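Local coordinates for protein metallo-beta-lactamase (Simiduia agarivorans, PDB 6MFI) that probably hydrolyses beta-lactam antibiotics at a two-zinc active site, as a metallo-beta-lactamase of subclass B3, at residues T56-T61 against A65-T70; V87-N92 against A120-L125; S109-D114 against E147-A152; V209-L214 against R276-G281. All blocks are in the same frame, centred on the assembly; numbering follows the deposited sequence. Where two conformers were deposited one is given.

Interaction 1: residues T56-T61 against A65-T70; sequences TYYVGT and AAILIT
Ala65 leads into the second strand of an antiparallel beta hairpin, strands 56-58 and 67-71 of the larger mixed sheet, by laying its methyl against the ring of Tyr58, with Ala65 CB 3.4 Å from Tyr58 CE2. The ring reaches this place because its CG is anti to the backbone N (chi1 -178°), and the phenol hydroxyl, donating to Thr61 O in the ring plane, ties down the far end. Ala66 supplies the first backbone bond, accepting from Val59: Val59 N lies 2.8 Å from Ala66 O and the bond is almost straight, at 173°. The Ala66 methyl rests on the glycine that follows Val59, Ala66 CB being 3.7 Å from Gly60 CA, while Ala66 N is buried without a partner. Ile67 faces Tyr58 in a non-hydrogen-bonded pair, yet its branch methyl leans across to Thr56, Ile67 CG2 lying 3.8 Å from Thr56 CG2. Leu68 and Tyr57 form the hydrogen-bonded pair, Tyr57 N to Leu68 O being 2.7 Å and Leu68 N to Tyr57 O 2.9 Å. Leu68 CB also meets Val59 CG1 at 3.9 Å. Ile69 runs alongside Thr56, whose hydroxyl is engaged by Trp197. Last comes Thr70, with OG1 at the edge of the Tyr57 ring, where a water links it to the phenol oxygen. The chemistry implies a division of labour: backbone bonds set the register, carbon groups fill both faces, and water serves one end.

Interaction 2: residues V87-N92 against A120-L125; sequences VIVRDN and ASLQSL
Leu122 reaches from one helix to the other with both its methyls, and each meets a different residue of segment 87-92. The two helices belong to successive beta-alpha-beta crossovers of the metallo-beta-lactamase fold: helix 85-95 follows strand 74-78, and helix 119-126 comes between the parallel strands 103-107 and 129-132 in the chain. The axes of segments 87-92 and 120-125 approach to 10.6 Å, 40° from parallel, a spacing bridged by side chains alone.

The buried part faces the sheet and has the more partners. Leu122 CD1 touches Val89 CG1 at 4.0 Å, the two side chains crossing at about a right angle, and both residues also rest on Leu77 of strand 74-78. One methyl further out, Leu122 CD2 packs on the aliphatic start of the arginine, 3.6 Å from Arg90 CG. No hydrogen bond joins the segments, so fit between carbon atoms does the work.

Toward solvent the contact thins to a single pairing. The Arg90 chain bends at chi3 (-61°) and passes the exposed Leu125, turning its methylene and the root of its charged group to one methyl. There Leu125 CD1 lies 3.6 Å from Arg90 CD and 3.4 Å from Arg90 NE.

Interaction 3: residues S109-D114 against E147-A152; sequences SHEHID and EDDPQA. With ZN (zinc ion), chain C; ZN (zinc ion), chain B.
Asp149 OD2 is gripped by two donors, the His112 ring across the contact and a backbone amide of its own loop. His112 NE2 gives its N-H to the syn lone pair of Asp149 OD2 at 2.9 Å, within the imidazole plane, although ring and carboxylate are turned 35° against each other. The anti lone pair of OD2 accepts from Gln151 N at 3.2 Å, an Asx turn that fixes the carboxylate's rotation. The opposite ring nitrogen, His112 ND1, binds a zinc ion at 2.0 Å, making Asp149 a second-shell residue that orients a metal ligand and may strengthen its donation to the metal. Gln151 flanks the same ring, with OE1 3.4 Å from His112 CE1 and its amide plane 78° from the imidazole.

His110 NE2 shares this zinc, whose protein ligands His188 completes, while Asp114 joins His115 and His253 on the second. A water 2.0 Å from each zinc bridges them, as expected of a hydrolytic HxHxDH site. Glu111 brings its carboxylate near that of Asp149, a like-charge approach probably eased by bonds to Gly191 N and Thr189 OG1.

Segment 109-114 follows strand 103-107 and enters helix 113-116; the loop bearing Asp149 lies between helix 134-142, which Glu111 touches, and strand 163-166.

Interaction 4: residues V209-L214 against R276-G281; sequences VYADSL and RQYATG
Tyr278 projects from helix 274-291 onto the loop that leaves strand 206-210, placing the outer helical layer of the metallo-beta-lactamase alpha-beta-beta-alpha sandwich against an active-site loop. The apolar part is small. One ring carbon does the touching, with Tyr278 CE2 4.1 Å from Ala211 CB and 4.3 Å from Leu214 CD1. Leu249 of the neighbouring strand 248-250 adds to the packing round Ala211 and Tyr278, and Leu214 continues onto Leu238 and Leu241 of helix 228-242.

The polar part gathers round the phenol oxygen, carried there by a side chain extended away from the helix, its CG opposite the backbone N (chi1 -179°). Tyr278 OH comes within 2.8 Å of Ser213 O and 3.1 Å of Asp212 O. A water 2.6 Å from Tyr278 OH donates to Ala211 O and so links the phenol oxygen to that carbonyl.

The loop also carries a bond of its own and one to the zinc site. Asp212 forms an Asx turn while its other carboxylate oxygen, OD1, holds His110 ND1 of the zinc site. In that turn Leu214 N donates to Asp212 OD2 at 3.3 Å, approaching from above the carboxylate plane.

Overall arrangement
Interactions 1, 3 and 4 are largely buried, whereas interaction 2 runs from the core out to solvent. Interactions 1 and 2 are neighbours: Asn92 of helix 85-95 bonds to Val59 O of the hairpin, so that helix serves both. Interactions 3 and 4 meet at the metal site, where the loop of 209-214 backs a zinc ligand. Tyr210 touches Ile67, a point where the two sheets meet and interaction 4 adjoins interaction 1. Chemistry follows place: regular backbone bonding within the sheet, carbon-to-carbon packing between helices outside it, metal ligation with second-shell support at the zinc ions, and carbonyls with water beneath the C-terminal helix.

Interaction 1: residues T56-T61 against A65-T70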
# COMPACT_ATOMS: atom_id res chain seq x y z
N THR A 56 5.24 -13.71 2.54
CA THR A 56 5.06 -12.27 2.48
C THR A 56 6.18 -11.58 3.25
O THR A 56 6.48 -11.96 4.39
CB THR A 56 3.70 -11.86 3.05
OG1 THR A 56 2.66 -12.41 2.23
CG2 THR A 56 3.56 -10.35 3.10
N TYR A 57 6.79 -10.57 2.63
CA TYR A 57 7.90 -9.84 3.23
C TYR A 57 7.66 -8.34 3.13
O TYR A 57 6.93 -7.86 2.25
CB TYR A 57 9.24 -10.17 2.55
CG TYR A 57 9.61 -11.64 2.59
CD1 TYR A 57 9.11 -12.53 1.65
CD2 TYR A 57 10.47 -12.13 3.56
CE1 TYR A 57 9.45 -13.87 1.68
CE2 TYR A 57 10.82 -13.46 3.60
CZ TYR A 57 10.31 -14.33 2.65
OH TYR A 57 10.65 -15.66 2.69
N TYR A 58 8.28 -7.60 4.04
CA TYR A 58 8.32 -6.14 3.99
C TYR A 58 9.64 -5.72 3.36
O TYR A 58 10.71 -6.06 3.89
CB TYR A 58 8.16 -5.54 5.39
CG TYR A 58 8.15 -4.03 5.43
CD1 TYR A 58 9.33 -3.30 5.47
CD2 TYR A 58 6.95 -3.33 5.44
CE1 TYR A 58 9.32 -1.92 5.50
CE2 TYR A 58 6.92 -1.95 5.48
CZ TYR A 58 8.11 -1.25 5.51
OH TYR A 58 8.09 0.13 5.55
N VAL A 59 9.58 -5.01 2.24
CA VAL A 59 10.77 -4.59 1.52
C VAL A 59 10.81 -3.07 1.33
O VAL A 59 11.56 -2.57 0.50
CB VAL A 59 10.89 -5.32 0.17
CG1 VAL A 59 11.12 -6.81 0.38
CG2 VAL A 59 9.64 -5.09 -0.67
N GLY A 60 10.02 -2.34 2.11
CA GLY A 60 9.94 -0.90 1.98
C GLY A 60 10.97 -0.18 2.83
O GLY A 60 11.88 -0.78 3.41
N THR A 61 10.82 1.14 2.90
CA THR A 61 11.70 1.99 3.67
C THR A 61 11.23 2.03 5.12
O THR A 61 10.33 1.29 5.53
CB THR A 61 11.76 3.39 3.07
OG1 THR A 61 10.47 4.00 3.15
CG2 THR A 61 12.17 3.32 1.60
N ALA A 65 5.95 1.76 2.95
CA ALA A 65 5.88 0.31 2.90
C ALA A 65 5.90 -0.20 1.46
O ALA A 65 5.38 0.43 0.54
CB ALA A 65 4.62 -0.20 3.60
N ALA A 66 6.52 -1.37 1.29
CA ALA A 66 6.48 -2.12 0.04
C ALA A 66 6.38 -3.59 0.39
O ALA A 66 7.18 -4.10 1.18
CB ALA A 66 7.72 -1.85 -0.82
N ILE A 67 5.38 -4.27 -0.17
CA ILE A 67 5.05 -5.64 0.23
C ILE A 67 5.45 -6.58 -0.90
O ILE A 67 4.97 -6.45 -2.03
CB ILE A 67 3.55 -5.78 0.56
CG1 ILE A 67 3.14 -4.72 1.58
CG2 ILE A 67 3.25 -7.17 1.07
CD1 ILE A 67 3.95 -4.75 2.86
N LEU A 68 6.32 -7.54 -0.58
CA LEU A 68 6.76 -8.56 -1.51
C LEU A 68 6.12 -9.89 -1.15
O LEU A 68 6.23 -10.35 -0.01
CB LEU A 68 8.29 -8.69 -1.50
CG LEU A 68 8.90 -9.71 -2.46
CD1 LEU A 68 8.84 -9.22 -3.90
CD2 LEU A 68 10.33 -10.03 -2.06
N ILE A 69 5.45 -10.51 -2.12
CA ILE A 69 4.79 -11.80 -1.95
C ILE A 69 5.37 -12.76 -2.96
O ILE A 69 5.21 -12.57 -4.17
CB ILE A 69 3.27 -11.68 -2.10
CG1 ILE A 69 2.71 -10.67 -1.10
CG2 ILE A 69 2.61 -13.04 -1.92
CD1 ILE A 69 1.49 -9.93 -1.58
N THR A 70 6.05 -13.80 -2.48
CA THR A 70 6.79 -14.72 -3.32
C THR A 70 5.98 -15.98 -3.61
O THR A 70 5.24 -16.47 -2.76
CB THR A 70 8.12 -15.11 -2.65
OG1 THR A 70 7.85 -15.84 -1.45
CG2 THR A 70 8.92 -13.87 -2.32
O HOH W 1 9.30 -17.16 0.83

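Interaction 2: residues V87-N92 against A120-L125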
# COMPACT_ATOMS: atom_id res chain seq x y z
N VAL A 87 15.05 2.55 -4.87
CA VAL A 87 16.41 2.04 -4.74
C VAL A 87 16.54 1.19 -3.48
O VAL A 87 17.20 0.15 -3.49
CB VAL A 87 17.42 3.20 -4.75
CG1 VAL A 87 18.85 2.68 -4.67
CG2 VAL A 87 17.23 4.06 -5.99
N ILE A 88 15.90 1.62 -2.39
CA ILE A 88 15.92 0.84 -1.16
C ILE A 88 15.11 -0.44 -1.32
O ILE A 88 15.50 -1.50 -0.81
CB ILE A 88 15.42 1.70 0.01
CG1 ILE A 88 16.35 2.89 0.24
CG2 ILE A 88 15.29 0.86 1.28
CD1 ILE A 88 15.65 4.14 0.71
N VAL A 89 13.99 -0.37 -2.03
CA VAL A 89 13.18 -1.56 -2.27
C VAL A 89 13.96 -2.57 -3.11
O VAL A 89 13.96 -3.77 -2.82
CB VAL A 89 11.85 -1.17 -2.94
CG1 VAL A 89 11.11 -2.42 -3.43
CG2 VAL A 89 10.98 -0.37 -1.98
N ARG A 90 14.64 -2.09 -4.15
CA ARG A 90 15.49 -2.96 -4.95
C ARG A 90 16.58 -3.60 -4.10
O ARG A 90 16.86 -4.80 -4.23
CB ARG A 90 16.11 -2.17 -6.10
CG ARG A 90 15.58 -2.52 -7.48
CD ARG A 90 16.51 -2.00 -8.56
NE ARG A 90 16.65 -0.55 -8.52
CZ ARG A 90 17.75 0.08 -8.14
NH1 ARG A 90 18.82 -0.61 -7.76
NH2 ARG A 90 17.80 1.41 -8.13
N ASP A 91 17.20 -2.82 -3.23
CA ASP A 91 18.22 -3.37 -2.34
C ASP A 91 17.62 -4.39 -1.38
O ASP A 91 18.20 -5.45 -1.16
CB ASP A 91 18.91 -2.25 -1.57
CG ASP A 91 20.16 -2.71 -0.86
OD1 ASP A 91 20.92 -3.52 -1.43
OD2 ASP A 91 20.39 -2.26 0.28
N ASN A 92 16.44 -4.10 -0.82
CA ASN A 92 15.86 -4.99 0.18
C ASN A 92 15.45 -6.33 -0.41
O ASN A 92 15.56 -7.37 0.25
CB ASN A 92 14.66 -4.31 0.85
CG ASN A 92 15.07 -3.31 1.91
OD1 ASN A 92 16.23 -3.27 2.32
ND2 ASN A 92 14.13 -2.49 2.35
N ALA A 120 8.08 3.24 -12.19
CA ALA A 120 8.64 3.07 -13.53
C ALA A 120 10.04 2.46 -13.47
O ALA A 120 10.41 1.66 -14.33
CB ALA A 120 8.67 4.41 -14.26
N SER A 121 10.82 2.82 -12.45
CA SER A 121 12.16 2.26 -12.32
C SER A 121 12.11 0.78 -11.98
O SER A 121 12.89 -0.02 -12.51
CB SER A 121 12.95 3.03 -11.26
OG SER A 121 13.13 4.39 -11.64
N LEU A 122 11.20 0.39 -11.08
CA LEU A 122 11.07 -1.02 -10.73
C LEU A 122 10.50 -1.83 -11.89
O LEU A 122 10.89 -2.99 -12.09
CB LEU A 122 10.20 -1.17 -9.48
CG LEU A 122 10.81 -0.68 -8.17
CD1 LEU A 122 9.91 -1.05 -7.00
CD2 LEU A 122 12.21 -1.24 -7.98
N GLN A 123 9.58 -1.24 -12.65
CA GLN A 123 9.02 -1.93 -13.81
C GLN A 123 10.06 -2.12 -14.90
O GLN A 123 10.08 -3.16 -15.58
CB GLN A 123 7.81 -1.16 -14.34
CG GLN A 123 6.96 -1.92 -15.34
CD GLN A 123 7.46 -1.80 -16.77
OE1 GLN A 123 8.15 -0.84 -17.11
NE2 GLN A 123 7.12 -2.77 -17.60
N SER A 124 10.94 -1.14 -15.08
CA SER A 124 11.93 -1.22 -16.15
C SER A 124 13.02 -2.24 -15.83
O SER A 124 13.47 -2.97 -16.72
CB SER A 124 12.55 0.16 -16.39
OG SER A 124 13.64 0.08 -17.29
N LEU A 125 13.45 -2.30 -14.57
CA LEU A 125 14.54 -3.19 -14.20
C LEU A 125 14.08 -4.62 -13.93
O LEU A 125 14.88 -5.55 -14.04
CB LEU A 125 15.27 -2.63 -12.98
CG LEU A 125 15.86 -1.24 -13.18
CD1 LEU A 125 16.33 -0.64 -11.87
CD2 LEU A 125 17.01 -1.29 -14.18

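Interaction 3: residues S109-D114 against E147-A152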
# COMPACT_ATOMS: atom_id res chain seq x y z
N SER A 109 -1.03 0.75 -3.85
CA SER A 109 -2.04 1.16 -2.89
C SER A 109 -2.84 2.32 -3.48
O SER A 109 -3.98 2.14 -3.91
CB SER A 109 -1.41 1.55 -1.56
OG SER A 109 -0.42 2.56 -1.74
N HIS A 110 -2.24 3.51 -3.50
CA HIS A 110 -2.84 4.66 -4.17
C HIS A 110 -1.75 5.43 -4.91
O HIS A 110 -0.56 5.28 -4.64
CB HIS A 110 -3.60 5.56 -3.19
CG HIS A 110 -2.74 6.18 -2.14
ND1 HIS A 110 -2.63 5.65 -0.87
CD2 HIS A 110 -1.98 7.30 -2.15
CE1 HIS A 110 -1.82 6.41 -0.15
NE2 HIS A 110 -1.41 7.42 -0.90
N GLU A 111 -2.19 6.27 -5.84
CA GLU A 111 -1.33 6.87 -6.86
C GLU A 111 -0.63 8.14 -6.40
O GLU A 111 -0.52 9.10 -7.17
CB GLU A 111 -2.15 7.13 -8.12
CG GLU A 111 -3.38 8.00 -7.90
CD GLU A 111 -4.61 7.22 -7.47
OE1 GLU A 111 -5.73 7.64 -7.82
OE2 GLU A 111 -4.46 6.19 -6.78
N HIS A 112 -0.14 8.19 -5.17
CA HIS A 112 0.63 9.33 -4.71
C HIS A 112 2.12 9.06 -4.89
O HIS A 112 2.57 7.91 -4.91
CB HIS A 112 0.33 9.66 -3.25
CG HIS A 112 -0.89 10.51 -3.07
ND1 HIS A 112 -1.31 10.95 -1.83
CD2 HIS A 112 -1.78 11.00 -3.96
CE1 HIS A 112 -2.41 11.68 -1.97
NE2 HIS A 112 -2.71 11.73 -3.26
N ILE A 113 2.89 10.15 -5.02
CA ILE A 113 4.30 10.04 -5.40
C ILE A 113 5.10 9.28 -4.35
O ILE A 113 6.09 8.61 -4.67
CB ILE A 113 4.89 11.44 -5.66
CG1 ILE A 113 6.34 11.34 -6.14
CG2 ILE A 113 4.80 12.30 -4.41
CD1 ILE A 113 7.02 12.67 -6.36
N ASP A 114 4.69 9.35 -3.08
CA ASP A 114 5.45 8.67 -2.03
C ASP A 114 5.24 7.16 -2.04
O ASP A 114 5.92 6.46 -1.28
CB ASP A 114 5.09 9.23 -0.66
CG ASP A 114 3.60 9.21 -0.39
OD1 ASP A 114 2.82 9.57 -1.29
OD2 ASP A 114 3.21 8.83 0.74
N GLU A 147 -7.37 15.53 -11.49
CA GLU A 147 -8.23 16.64 -11.09
C GLU A 147 -8.96 16.36 -9.78
O GLU A 147 -9.03 17.23 -8.90
CB GLU A 147 -9.23 16.96 -12.21
CG GLU A 147 -10.30 15.91 -12.46
CD GLU A 147 -11.64 16.52 -12.82
OE1 GLU A 147 -11.70 17.73 -13.10
OE2 GLU A 147 -12.65 15.78 -12.79
N ASP A 148 -9.49 15.15 -9.61
CA ASP A 148 -10.26 14.80 -8.42
C ASP A 148 -9.39 14.28 -7.29
O ASP A 148 -9.93 13.82 -6.27
CB ASP A 148 -11.34 13.77 -8.78
CG ASP A 148 -10.78 12.58 -9.53
OD1 ASP A 148 -9.70 12.71 -10.13
OD2 ASP A 148 -11.44 11.52 -9.53
N ASP A 149 -8.08 14.33 -7.44
CA ASP A 149 -7.19 13.94 -6.36
C ASP A 149 -7.26 14.98 -5.24
O ASP A 149 -7.07 16.17 -5.50
CB ASP A 149 -5.76 13.79 -6.86
CG ASP A 149 -4.93 12.88 -5.98
OD1 ASP A 149 -4.63 11.75 -6.42
OD2 ASP A 149 -4.58 13.29 -4.86
N PRO A 150 -7.53 14.57 -4.00
CA PRO A 150 -7.61 15.56 -2.91
C PRO A 150 -6.33 16.36 -2.72
O PRO A 150 -6.40 17.53 -2.34
CB PRO A 150 -7.92 14.68 -1.68
CG PRO A 150 -8.61 13.48 -2.25
CD PRO A 150 -7.95 13.23 -3.57
N GLN A 151 -5.17 15.76 -2.98
CA GLN A 151 -3.89 16.44 -2.81
C GLN A 151 -3.32 16.93 -4.14
O GLN A 151 -2.09 16.98 -4.31
CB GLN A 151 -2.89 15.51 -2.11
CG GLN A 151 -1.87 16.23 -1.24
CD GLN A 151 -0.95 15.28 -0.51
OE1 GLN A 151 -1.38 14.24 -0.02
NE2 GLN A 151 0.33 15.63 -0.44
N ALA A 152 -4.18 17.30 -5.08
CA ALA A 152 -3.72 17.81 -6.37
C ALA A 152 -3.11 19.20 -6.19
O ALA A 152 -3.78 20.13 -5.73
CB ALA A 152 -4.87 17.85 -7.36
ZN ZN C . -1.25 9.55 -0.36
ZN ZN B . 1.37 8.43 1.50
O HOH W 2 0.42 9.94 0.62

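Interaction 4: residues V209-L214 against R276-G281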
# COMPACT_ATOMS: atom_id res chain seq x y z
N VAL A 209 -4.22 -8.13 4.85
CA VAL A 209 -4.88 -7.06 4.11
C VAL A 209 -3.96 -5.85 4.08
O VAL A 209 -3.52 -5.37 5.13
CB VAL A 209 -6.24 -6.69 4.72
CG1 VAL A 209 -6.77 -5.41 4.09
CG2 VAL A 209 -7.24 -7.83 4.55
N TYR A 210 -3.66 -5.37 2.88
CA TYR A 210 -2.85 -4.17 2.68
C TYR A 210 -3.80 -3.00 2.46
O TYR A 210 -4.06 -2.58 1.33
CB TYR A 210 -1.88 -4.37 1.52
CG TYR A 210 -0.83 -3.29 1.38
CD1 TYR A 210 -0.01 -2.95 2.45
CD2 TYR A 210 -0.64 -2.63 0.17
CE1 TYR A 210 0.96 -1.97 2.32
CE2 TYR A 210 0.33 -1.66 0.03
CZ TYR A 210 1.13 -1.33 1.11
OH TYR A 210 2.09 -0.36 0.97
N ALA A 211 -4.32 -2.47 3.56
CA ALA A 211 -5.32 -1.41 3.51
C ALA A 211 -4.68 -0.08 3.16
O ALA A 211 -3.62 0.28 3.69
CB ALA A 211 -6.06 -1.30 4.84
N ASP A 212 -5.33 0.66 2.26
CA ASP A 212 -4.81 1.95 1.81
C ASP A 212 -4.80 2.95 2.97
O ASP A 212 -5.40 2.74 4.02
CB ASP A 212 -5.66 2.47 0.65
CG ASP A 212 -5.06 3.71 0.01
OD1 ASP A 212 -4.00 3.59 -0.64
OD2 ASP A 212 -5.65 4.80 0.15
N SER A 213 -4.08 4.06 2.75
CA SER A 213 -3.98 5.10 3.76
C SER A 213 -5.36 5.59 4.19
O SER A 213 -5.63 5.75 5.38
CB SER A 213 -3.13 6.26 3.24
OG SER A 213 -1.84 5.80 2.86
N LEU A 214 -6.24 5.85 3.22
CA LEU A 214 -7.63 6.22 3.46
C LEU A 214 -7.78 7.51 4.26
O LEU A 214 -8.89 7.86 4.66
CB LEU A 214 -8.39 5.08 4.16
CG LEU A 214 -8.54 3.78 3.37
CD1 LEU A 214 -9.48 2.84 4.09
CD2 LEU A 214 -9.03 4.05 1.97
N ARG A 276 -11.37 -4.00 11.07
CA ARG A 276 -12.56 -3.37 11.65
C ARG A 276 -12.18 -2.15 12.48
O ARG A 276 -12.88 -1.13 12.45
CB ARG A 276 -13.32 -4.38 12.51
CG ARG A 276 -14.62 -3.86 13.08
CD ARG A 276 -15.53 -5.00 13.51
NE ARG A 276 -15.85 -5.89 12.41
CZ ARG A 276 -16.79 -5.64 11.49
NH1 ARG A 276 -17.50 -4.52 11.55
NH2 ARG A 276 -17.01 -6.51 10.52
N GLN A 277 -11.08 -2.23 13.22
CA GLN A 277 -10.64 -1.09 14.03
C GLN A 277 -10.05 0.01 13.16
O GLN A 277 -10.26 1.20 13.44
CB GLN A 277 -9.63 -1.56 15.08
CG GLN A 277 -9.11 -0.45 15.98
CD GLN A 277 -10.15 0.01 16.99
OE1 GLN A 277 -10.95 -0.79 17.48
NE2 GLN A 277 -10.15 1.30 17.29
N TYR A 278 -9.32 -0.36 12.11
CA TYR A 278 -8.68 0.64 11.26
C TYR A 278 -9.72 1.44 10.48
O TYR A 278 -9.63 2.67 10.41
CB TYR A 278 -7.69 -0.03 10.31
CG TYR A 278 -6.96 0.93 9.41
CD1 TYR A 278 -5.88 1.67 9.88
CD2 TYR A 278 -7.34 1.10 8.08
CE1 TYR A 278 -5.20 2.55 9.06
CE2 TYR A 278 -6.66 1.98 7.25
CZ TYR A 278 -5.60 2.70 7.75
OH TYR A 278 -4.93 3.58 6.93
N ALA A 279 -10.70 0.76 9.89
CA ALA A 279 -11.72 1.45 9.11
C ALA A 279 -12.58 2.34 9.99
O ALA A 279 -13.00 3.43 9.57
CB ALA A 279 -12.57 0.45 8.35
N THR A 280 -12.87 1.89 11.22
CA THR A 280 -13.64 2.73 12.14
C THR A 280 -12.84 3.96 12.54
O THR A 280 -13.42 5.04 12.73
CB THR A 280 -14.03 1.92 13.38
OG1 THR A 280 -14.65 0.69 12.97
CG2 THR A 280 -15.01 2.70 14.24
N GLY A 281 -11.52 3.83 12.68
CA GLY A 281 -10.70 4.99 12.96
C GLY A 281 -10.67 5.97 11.80
O GLY A 281 -10.62 7.19 12.01
O HOH W 3 -2.99 2.70 5.40